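Local coordinates for lectin-like protein (Entamoeba histolytica HM-1:IMSS-A, PDB 5ZBT) that is of unknown function but carries a legume lectin-like domain related to that of ERGIC-53 and may bind D-mannose, at residues Met98-Thr103 against Leu171-Leu176; Lys120-Phe125 against Ile201-Phe206. One frame throughout, in Å; residues are numbered along the deposited sequence.

Contact 1 (Met98-Thr103 against Leu171-Leu176); sequences MGVWLT and LRIKYL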
ATOM      1  N   MET A  98       2.913  -5.915   2.913  1.00 13.87           N
ATOM      2  CA  MET A  98       2.415  -5.129   1.796  1.00 12.47           C
ATOM      3  C   MET A  98       2.875  -3.691   1.955  1.00 11.15           C
ATOM      4  O   MET A  98       2.954  -3.182   3.072  1.00 11.65           O
ATOM      5  CB  MET A  98       0.890  -5.108   1.772  1.00 15.25           C
ATOM      6  CG  MET A  98       0.206  -5.963   0.763  1.00 26.61           C
ATOM      7  SD  MET A  98      -1.560  -5.595   0.945  1.00 32.56           S
ATOM      8  CE  MET A  98      -1.594  -4.003   0.124  1.00 10.29           C
ATOM      9  N   GLY A  99       3.118  -3.020   0.845  1.00 10.14           N
ATOM     10  CA  GLY A  99       3.442  -1.605   0.873  1.00 10.04           C
ATOM     11  C   GLY A  99       2.582  -0.811  -0.084  1.00  9.38           C
ATOM     12  O   GLY A  99       2.287  -1.261  -1.194  1.00 10.40           O
ATOM     13  N   VAL A 100       2.178   0.376   0.357  1.00  6.88           N
ATOM     14  CA  VAL A 100       1.608   1.384  -0.523  1.00  8.27           C
ATOM     15  C   VAL A 100       2.578   2.558  -0.562  1.00  8.93           C
ATOM     16  O   VAL A 100       3.091   2.986   0.476  1.00  9.10           O
ATOM     17  CB  VAL A 100       0.207   1.817  -0.072  1.00  7.62           C
ATOM     18  CG1 VAL A 100      -0.385   2.844  -1.090  1.00  6.89           C
ATOM     19  CG2 VAL A 100      -0.685   0.605   0.059  1.00  4.91           C
ATOM     20  N   TRP A 101       2.849   3.059  -1.751  1.00  8.49           N
ATOM     21  CA  TRP A 101       4.008   3.907  -1.953  1.00 11.00           C
ATOM     22  C   TRP A 101       3.592   5.200  -2.630  1.00  8.62           C
ATOM     23  O   TRP A 101       2.802   5.185  -3.572  1.00  8.88           O
ATOM     24  CB  TRP A 101       5.061   3.190  -2.808  1.00 10.92           C
ATOM     25  CG  TRP A 101       5.597   1.885  -2.241  1.00 13.89           C
ATOM     26  CD1 TRP A 101       4.988   0.647  -2.263  1.00 11.02           C
ATOM     27  CD2 TRP A 101       6.878   1.690  -1.618  1.00 12.54           C
ATOM     28  NE1 TRP A 101       5.813  -0.293  -1.684  1.00 10.89           N
ATOM     29  CE2 TRP A 101       6.977   0.322  -1.280  1.00 12.88           C
ATOM     30  CE3 TRP A 101       7.955   2.547  -1.312  1.00 12.23           C
ATOM     31  CZ2 TRP A 101       8.106  -0.208  -0.648  1.00 10.79           C
ATOM     32  CZ3 TRP A 101       9.079   2.013  -0.687  1.00 11.12           C
ATOM     33  CH2 TRP A 101       9.140   0.647  -0.363  1.00 12.79           C
ATOM     34  N   LEU A 102       4.133   6.317  -2.152  1.00 11.38           N
ATOM     35  CA  LEU A 102       3.928   7.628  -2.776  1.00 12.51           C
ATOM     36  C   LEU A 102       5.323   8.189  -3.019  1.00 13.38           C
ATOM     37  O   LEU A 102       5.969   8.683  -2.085  1.00 15.23           O
ATOM     38  CB  LEU A 102       3.076   8.544  -1.900  1.00  7.98           C
ATOM     39  CG  LEU A 102       1.599   8.118  -1.678  1.00 11.27           C
ATOM     40  CD1 LEU A 102       1.442   6.957  -0.682  1.00  8.85           C
ATOM     41  CD2 LEU A 102       0.734   9.290  -1.224  1.00  8.39           C
ATOM     42  N   THR A 103       5.813   8.070  -4.253  1.00  9.86           N
ATOM     43  CA  THR A 103       7.222   8.312  -4.525  1.00 12.44           C
ATOM     44  C   THR A 103       7.428   9.239  -5.710  1.00 12.25           C
ATOM     45  O   THR A 103       6.573   9.375  -6.593  1.00 11.59           O
ATOM     46  CB  THR A 103       7.999   7.007  -4.778  1.00 12.29           C
ATOM     47  OG1 THR A 103       7.347   6.227  -5.800  1.00 11.10           O
ATOM     48  CG2 THR A 103       8.120   6.219  -3.480  1.00  9.05           C
ATOM     49  N   LEU A 171      -7.309  -0.248   4.192  1.00 11.70           N
ATOM     50  CA  LEU A 171      -6.273   0.683   4.608  1.00 10.85           C
ATOM     51  C   LEU A 171      -6.643   2.084   4.137  1.00 10.75           C
ATOM     52  O   LEU A 171      -6.923   2.291   2.951  1.00  9.38           O
ATOM     53  CB  LEU A 171      -4.917   0.250   4.038  1.00  9.18           C
ATOM     54  CG  LEU A 171      -3.769   1.258   4.136  1.00  8.26           C
ATOM     55  CD1 LEU A 171      -3.319   1.430   5.591  1.00  9.09           C
ATOM     56  CD2 LEU A 171      -2.584   0.844   3.237  1.00  7.73           C
ATOM     57  N   ARG A 172      -6.666   3.044   5.062  1.00  8.11           N
ATOM     58  CA  ARG A 172      -7.118   4.399   4.748  1.00 10.56           C
ATOM     59  C   ARG A 172      -5.949   5.374   4.868  1.00 11.46           C
ATOM     60  O   ARG A 172      -5.352   5.509   5.942  1.00 13.56           O
ATOM     61  CB  ARG A 172      -8.281   4.822   5.654  1.00 10.18           C
ATOM     62  CG  ARG A 172      -8.933   6.157   5.264  1.00 10.44           C
ATOM     63  CD  ARG A 172     -10.023   6.637   6.247  1.00 10.80           C
ATOM     64  NE  ARG A 172     -10.802   5.536   6.811  1.00 13.27           N
ATOM     65  CZ  ARG A 172     -11.735   4.859   6.153  1.00 14.71           C
ATOM     66  NH1 ARG A 172     -12.046   5.180   4.901  1.00 14.31           N
ATOM     67  NH2 ARG A 172     -12.348   3.850   6.747  1.00 15.36           N
ATOM     68  N   ILE A 173      -5.636   6.057   3.770  1.00 10.78           N
ATOM     69  CA  ILE A 173      -4.535   7.012   3.692  1.00 11.41           C
ATOM     70  C   ILE A 173      -5.128   8.385   3.382  1.00 10.63           C
ATOM     71  O   ILE A 173      -5.658   8.602   2.286  1.00 11.84           O
ATOM     72  CB  ILE A 173      -3.509   6.597   2.625  1.00 12.48           C
ATOM     73  CG1 ILE A 173      -2.848   5.268   3.003  1.00  8.43           C
ATOM     74  CG2 ILE A 173      -2.465   7.692   2.400  1.00 10.36           C
ATOM     75  CD1 ILE A 173      -2.359   4.492   1.808  1.00  8.37           C
ATOM     76  N   LYS A 174      -5.045   9.311   4.339  1.00 11.66           N
ATOM     77  CA  LYS A 174      -5.635  10.639   4.214  1.00 12.90           C
ATOM     78  C   LYS A 174      -4.542  11.691   4.317  1.00 13.32           C
ATOM     79  O   LYS A 174      -3.736  11.657   5.251  1.00 16.13           O
ATOM     80  CB  LYS A 174      -6.670  10.897   5.317  1.00 14.63           C
ATOM     81  CG  LYS A 174      -7.953  10.102   5.236  1.00 15.28           C
ATOM     82  CD  LYS A 174      -9.033  10.750   6.135  1.00 20.53           C
ATOM     83  CE  LYS A 174      -8.719  10.582   7.632  1.00 27.71           C
ATOM     84  NZ  LYS A 174      -9.713  11.235   8.555  1.00 27.16           N
ATOM     85  N   TYR A 175      -4.541  12.651   3.402  1.00 12.34           N
ATOM     86  CA  TYR A 175      -3.592  13.756   3.461  1.00 13.74           C
ATOM     87  C   TYR A 175      -4.317  15.084   3.274  1.00 14.71           C
ATOM     88  O   TYR A 175      -5.052  15.266   2.298  1.00 17.25           O
ATOM     89  CB  TYR A 175      -2.503  13.592   2.406  1.00 12.26           C
ATOM     90  CG  TYR A 175      -1.426  14.665   2.444  1.00 15.75           C
ATOM     91  CD1 TYR A 175      -0.596  14.807   3.556  1.00 13.80           C
ATOM     92  CD2 TYR A 175      -1.225  15.522   1.356  1.00 14.78           C
ATOM     93  CE1 TYR A 175       0.406  15.765   3.590  1.00 14.99           C
ATOM     94  CE2 TYR A 175      -0.214  16.488   1.375  1.00 15.77           C
ATOM     95  CZ  TYR A 175       0.592  16.601   2.496  1.00 17.72           C
ATOM     96  OH  TYR A 175       1.586  17.551   2.535  1.00 17.38           O
ATOM     97  N   LEU A 176      -4.112  16.010   4.204  1.00 14.72           N
ATOM     98  CA  LEU A 176      -4.627  17.367   4.080  1.00 13.25           C
ATOM     99  C   LEU A 176      -3.483  18.276   3.651  1.00 14.65           C
ATOM    100  O   LEU A 176      -2.494  18.417   4.381  1.00 14.64           O
ATOM    101  CB  LEU A 176      -5.238  17.841   5.397  1.00 17.25           C
ATOM    102  CG  LEU A 176      -6.191  16.811   6.001  1.00 19.57           C
ATOM    103  CD1 LEU A 176      -6.615  17.222   7.407  1.00 16.82           C
ATOM    104  CD2 LEU A 176      -7.390  16.642   5.097  1.00 18.53           C
TER

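Contact 2 (Lys120-Phe125 against Ile201-Phe206); sequences KGIGIF and IDIPPF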
ATOM      1  N   LYS A 120      12.567   8.176  -2.928  1.00 10.25           N
ATOM      2  CA  LYS A 120      12.210   9.492  -2.405  1.00 18.45           C
ATOM      3  C   LYS A 120      10.689   9.568  -2.278  1.00 19.38           C
ATOM      4  O   LYS A 120       9.970   9.570  -3.279  1.00 14.92           O
ATOM      5  CB  LYS A 120      12.769  10.615  -3.277  1.00 19.49           C
ATOM      6  CG  LYS A 120      12.700  11.990  -2.612  1.00 24.28           C
ATOM      7  CD  LYS A 120      13.175  13.111  -3.555  1.00 39.71           C
ATOM      8  CE  LYS A 120      14.646  13.491  -3.275  1.00 47.86           C
ATOM      9  NZ  LYS A 120      15.523  13.608  -4.496  1.00 45.02           N
ATOM     10  N   GLY A 121      10.203   9.618  -1.057  1.00 16.75           N
ATOM     11  CA  GLY A 121       8.777   9.663  -0.828  1.00 13.39           C
ATOM     12  C   GLY A 121       8.425   8.915   0.447  1.00 14.72           C
ATOM     13  O   GLY A 121       9.194   8.905   1.411  1.00 12.15           O
ATOM     14  N   ILE A 122       7.270   8.259   0.395  1.00 14.53           N
ATOM     15  CA  ILE A 122       6.636   7.670   1.566  1.00 13.81           C
ATOM     16  C   ILE A 122       6.304   6.222   1.239  1.00 13.42           C
ATOM     17  O   ILE A 122       5.760   5.933   0.162  1.00 11.27           O
ATOM     18  CB  ILE A 122       5.367   8.455   1.979  1.00 19.07           C
ATOM     19  CG1 ILE A 122       5.744   9.754   2.678  1.00 18.11           C
ATOM     20  CG2 ILE A 122       4.447   7.646   2.880  1.00 19.10           C
ATOM     21  CD1 ILE A 122       4.798  10.895   2.369  1.00 22.83           C
ATOM     22  N   GLY A 123       6.669   5.318   2.138  1.00 12.90           N
ATOM     23  CA  GLY A 123       6.201   3.946   2.109  1.00 10.53           C
ATOM     24  C   GLY A 123       5.314   3.697   3.318  1.00 12.41           C
ATOM     25  O   GLY A 123       5.684   4.028   4.451  1.00 13.13           O
ATOM     26  N   ILE A 124       4.134   3.141   3.055  1.00 10.48           N
ATOM     27  CA  ILE A 124       3.190   2.722   4.092  1.00 11.02           C
ATOM     28  C   ILE A 124       3.142   1.202   4.050  1.00 12.86           C
ATOM     29  O   ILE A 124       2.774   0.615   3.020  1.00 10.15           O
ATOM     30  CB  ILE A 124       1.793   3.336   3.876  1.00 10.48           C
ATOM     31  CG1 ILE A 124       1.912   4.847   3.710  1.00 10.00           C
ATOM     32  CG2 ILE A 124       0.858   3.023   5.016  1.00  7.29           C
ATOM     33  CD1 ILE A 124       0.932   5.416   2.738  1.00  8.83           C
ATOM     34  N   PHE A 125       3.522   0.561   5.157  1.00 12.72           N
ATOM     35  CA  PHE A 125       3.741  -0.878   5.187  1.00 11.61           C
ATOM     36  C   PHE A 125       2.824  -1.536   6.206  1.00 12.89           C
ATOM     37  O   PHE A 125       2.630  -1.018   7.312  1.00 14.39           O
ATOM     38  CB  PHE A 125       5.208  -1.215   5.521  1.00 11.89           C
ATOM     39  CG  PHE A 125       6.216  -0.456   4.690  1.00 11.34           C
ATOM     40  CD1 PHE A 125       6.117  -0.422   3.304  1.00 16.20           C
ATOM     41  CD2 PHE A 125       7.253   0.228   5.294  1.00 12.62           C
ATOM     42  CE1 PHE A 125       7.047   0.274   2.533  1.00 12.89           C
ATOM     43  CE2 PHE A 125       8.182   0.941   4.532  1.00 15.00           C
ATOM     44  CZ  PHE A 125       8.076   0.953   3.148  1.00 12.62           C
ATOM     45  N   ILE A 201       4.260  17.114   7.258  1.00 24.68           N
ATOM     46  CA  ILE A 201       4.841  16.190   6.292  1.00 18.29           C
ATOM     47  C   ILE A 201       4.382  16.623   4.908  1.00 20.33           C
ATOM     48  O   ILE A 201       3.199  16.920   4.702  1.00 24.62           O
ATOM     49  CB  ILE A 201       4.452  14.730   6.590  1.00 18.52           C
ATOM     50  CG1 ILE A 201       5.008  13.781   5.536  1.00 16.12           C
ATOM     51  CG2 ILE A 201       2.938  14.565   6.719  1.00 18.84           C
ATOM     52  CD1 ILE A 201       4.773  12.315   5.916  1.00 12.87           C
ATOM     53  N   ASP A 202       5.326  16.702   3.984  1.00 21.75           N
ATOM     54  CA  ASP A 202       5.083  17.184   2.637  1.00 19.92           C
ATOM     55  C   ASP A 202       4.941  16.007   1.694  1.00 16.56           C
ATOM     56  O   ASP A 202       5.670  15.022   1.813  1.00 16.23           O
ATOM     57  CB  ASP A 202       6.234  18.073   2.186  1.00 28.47           C
ATOM     58  CG  ASP A 202       5.865  19.534   2.186  1.00 38.12           C
ATOM     59  OD1 ASP A 202       6.777  20.358   1.985  1.00 50.70           O
ATOM     60  OD2 ASP A 202       4.663  19.848   2.364  1.00 42.12           O
ATOM     61  N   ILE A 203       4.001  16.114   0.760  1.00 19.83           N
ATOM     62  CA  ILE A 203       3.848  15.116  -0.299  1.00 18.64           C
ATOM     63  C   ILE A 203       3.882  15.826  -1.646  1.00 16.45           C
ATOM     64  O   ILE A 203       2.862  16.378  -2.088  1.00 20.55           O
ATOM     65  CB  ILE A 203       2.555  14.297  -0.144  1.00 20.82           C
ATOM     66  CG1 ILE A 203       2.505  13.650   1.245  1.00 21.94           C
ATOM     67  CG2 ILE A 203       2.476  13.238  -1.222  1.00 13.76           C
ATOM     68  CD1 ILE A 203       1.275  12.830   1.492  1.00 20.98           C
ATOM     69  N   PRO A 204       5.019  15.832  -2.329  1.00 17.19           N
ATOM     70  CA  PRO A 204       5.078  16.389  -3.688  1.00 19.74           C
ATOM     71  C   PRO A 204       4.317  15.502  -4.659  1.00 15.11           C
ATOM     72  O   PRO A 204       3.876  14.407  -4.279  1.00 16.37           O
ATOM     73  CB  PRO A 204       6.588  16.396  -3.997  1.00 17.86           C
ATOM     74  CG  PRO A 204       7.279  16.097  -2.700  1.00 20.36           C
ATOM     75  CD  PRO A 204       6.312  15.284  -1.901  1.00 17.58           C
ATOM     76  N   PRO A 205       4.141  15.923  -5.913  1.00 17.36           N
ATOM     77  CA  PRO A 205       3.552  15.015  -6.918  1.00 18.76           C
ATOM     78  C   PRO A 205       4.188  13.624  -6.869  1.00 15.21           C
ATOM     79  O   PRO A 205       5.391  13.482  -6.646  1.00 13.14           O
ATOM     80  CB  PRO A 205       3.844  15.725  -8.242  1.00 18.12           C
ATOM     81  CG  PRO A 205       3.907  17.194  -7.876  1.00 19.86           C
ATOM     82  CD  PRO A 205       4.424  17.271  -6.463  1.00 13.52           C
ATOM     83  N   PHE A 206       3.373  12.584  -7.057  1.00 11.15           N
ATOM     84  CA  PHE A 206       3.866  11.233  -6.814  1.00 13.19           C
ATOM     85  C   PHE A 206       3.258  10.220  -7.782  1.00 11.82           C
ATOM     86  O   PHE A 206       2.183  10.418  -8.354  1.00 10.33           O
ATOM     87  CB  PHE A 206       3.589  10.786  -5.365  1.00 10.45           C
ATOM     88  CG  PHE A 206       2.116  10.715  -5.010  1.00  9.90           C
ATOM     89  CD1 PHE A 206       1.468  11.800  -4.418  1.00 10.28           C
ATOM     90  CD2 PHE A 206       1.381   9.570  -5.259  1.00  6.69           C
ATOM     91  CE1 PHE A 206       0.120  11.739  -4.082  1.00  9.39           C
ATOM     92  CE2 PHE A 206       0.030   9.505  -4.931  1.00  7.09           C
ATOM     93  CZ  PHE A 206      -0.598  10.588  -4.336  1.00  8.44           C
TER

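Contact 1 (Met98-Thr103 against Leu171-Leu176)
Val100 meets Leu171 and Ile173 in the heart of the β-sandwich of the legume lectin fold, where two antiparallel sheets lie face to face. Strand 97-103 belongs to one sheet and strand 170-176 to the other, and the two run in roughly the same direction. The closest CA atoms, those of Val100 and Ile173, are still 9.3 Å apart, and it is side chains that meet across the gap.

Each methyl of the valine takes one partner. With CG1 anti to the backbone N (chi1 -177°), the fork opens along the strand, so CG1 serves Ile173 while CG2 serves Leu171. Leu171 sends CD2 across at the end of an extended CA-CB-CG-CD2 chain, and this methyl comes to 3.7 Å from Val100 CG2 as the two side chains slide past each other in opposite directions. Ile173 holds CG1 beside its own backbone N (chi1 -64°), and from there CD1 crosses the valine at a slant, 3.9 Å from Val100 CG1.

The same layer continues with Leu84, which touches Val100, and Ile184, which touches both Leu171 and Ile173; Ile124 also packs on Ile173. All three contact residues are buried.

The other face of strand 97-103 carries Trp101, which points away from strand 170-176. Its ring nitrogen is hydrogen-bonded to Ser211 OG, and the pyrrole side of the indole lies back over Gly99, two residues earlier, with Trp101 NE1 3.7 Å from Gly99 CA.

Contact 2 (Lys120-Phe125 against Ile201-Phe206)
A single methyl, CD1 of Ile122, is what Ile201 and Ile203 close upon at one end of the β-sandwich. Segment 201-206 is part of the loop that leaves strand 191-198 at the margin of one sheet and enters strand 207-213 in the other, and it passes Ile122 on the way.

Ile201 comes first. Its side chain is stretched out, with CG1 anti to the backbone N (chi1 177°) and CD1 at the far end, and it reaches Ile122 tip to tip, CD1 to CD1 at 3.8 Å. At Asp202 the backbone does the touching, its carbonyl O lying 4.3 Å from Ile122 CD1, while the carboxylate leads away to a salt bridge with Lys180. Ile203 then crosses Ile122 at about a right angle, bringing CG1 to 3.8 Å from Ile122 CD1 and CD1 of Ile203 to 4.1 Å from that same methyl.

Pro204 and Pro205 lie exposed at the surface, Pro205 packing on Lys74 and Asp76. Phe206 is buried again; Pro204 O lies in the plane of its ring, at the edge, and the ring itself rests on Leu102, Val75 and Leu77.

The side chains that meet are all aliphatic and the one polar neighbour, Asp202 O, stands farther off, so the loop probably rests against the strand through dispersion and burial of methyl groups, without the directional constraint that polar bonds would impose.

Contact 1 lies in the buried middle of the sandwich and contact 2 nearer its end, their centres about 8 Å apart. Strands 97-103 and 122-127 are neighbours in the same sheet, and Val100 N lies 2.7 Å from Ile124 O in a probable hydrogen bond of their antiparallel pairing. On the outer side of that sheet Trp101 CZ2 approaches Phe125 CE1 to 3.4 Å in an edge-to-face pair. The second link comes from the opposite sheet, where Tyr175 OH sits 2.8 Å from Ile201 O, probably bonding it, and so ties strand 170-176 to the loop of contact 2. Neither contact includes a residue known to bind sugar, so any role in the possible mannose binding remains open.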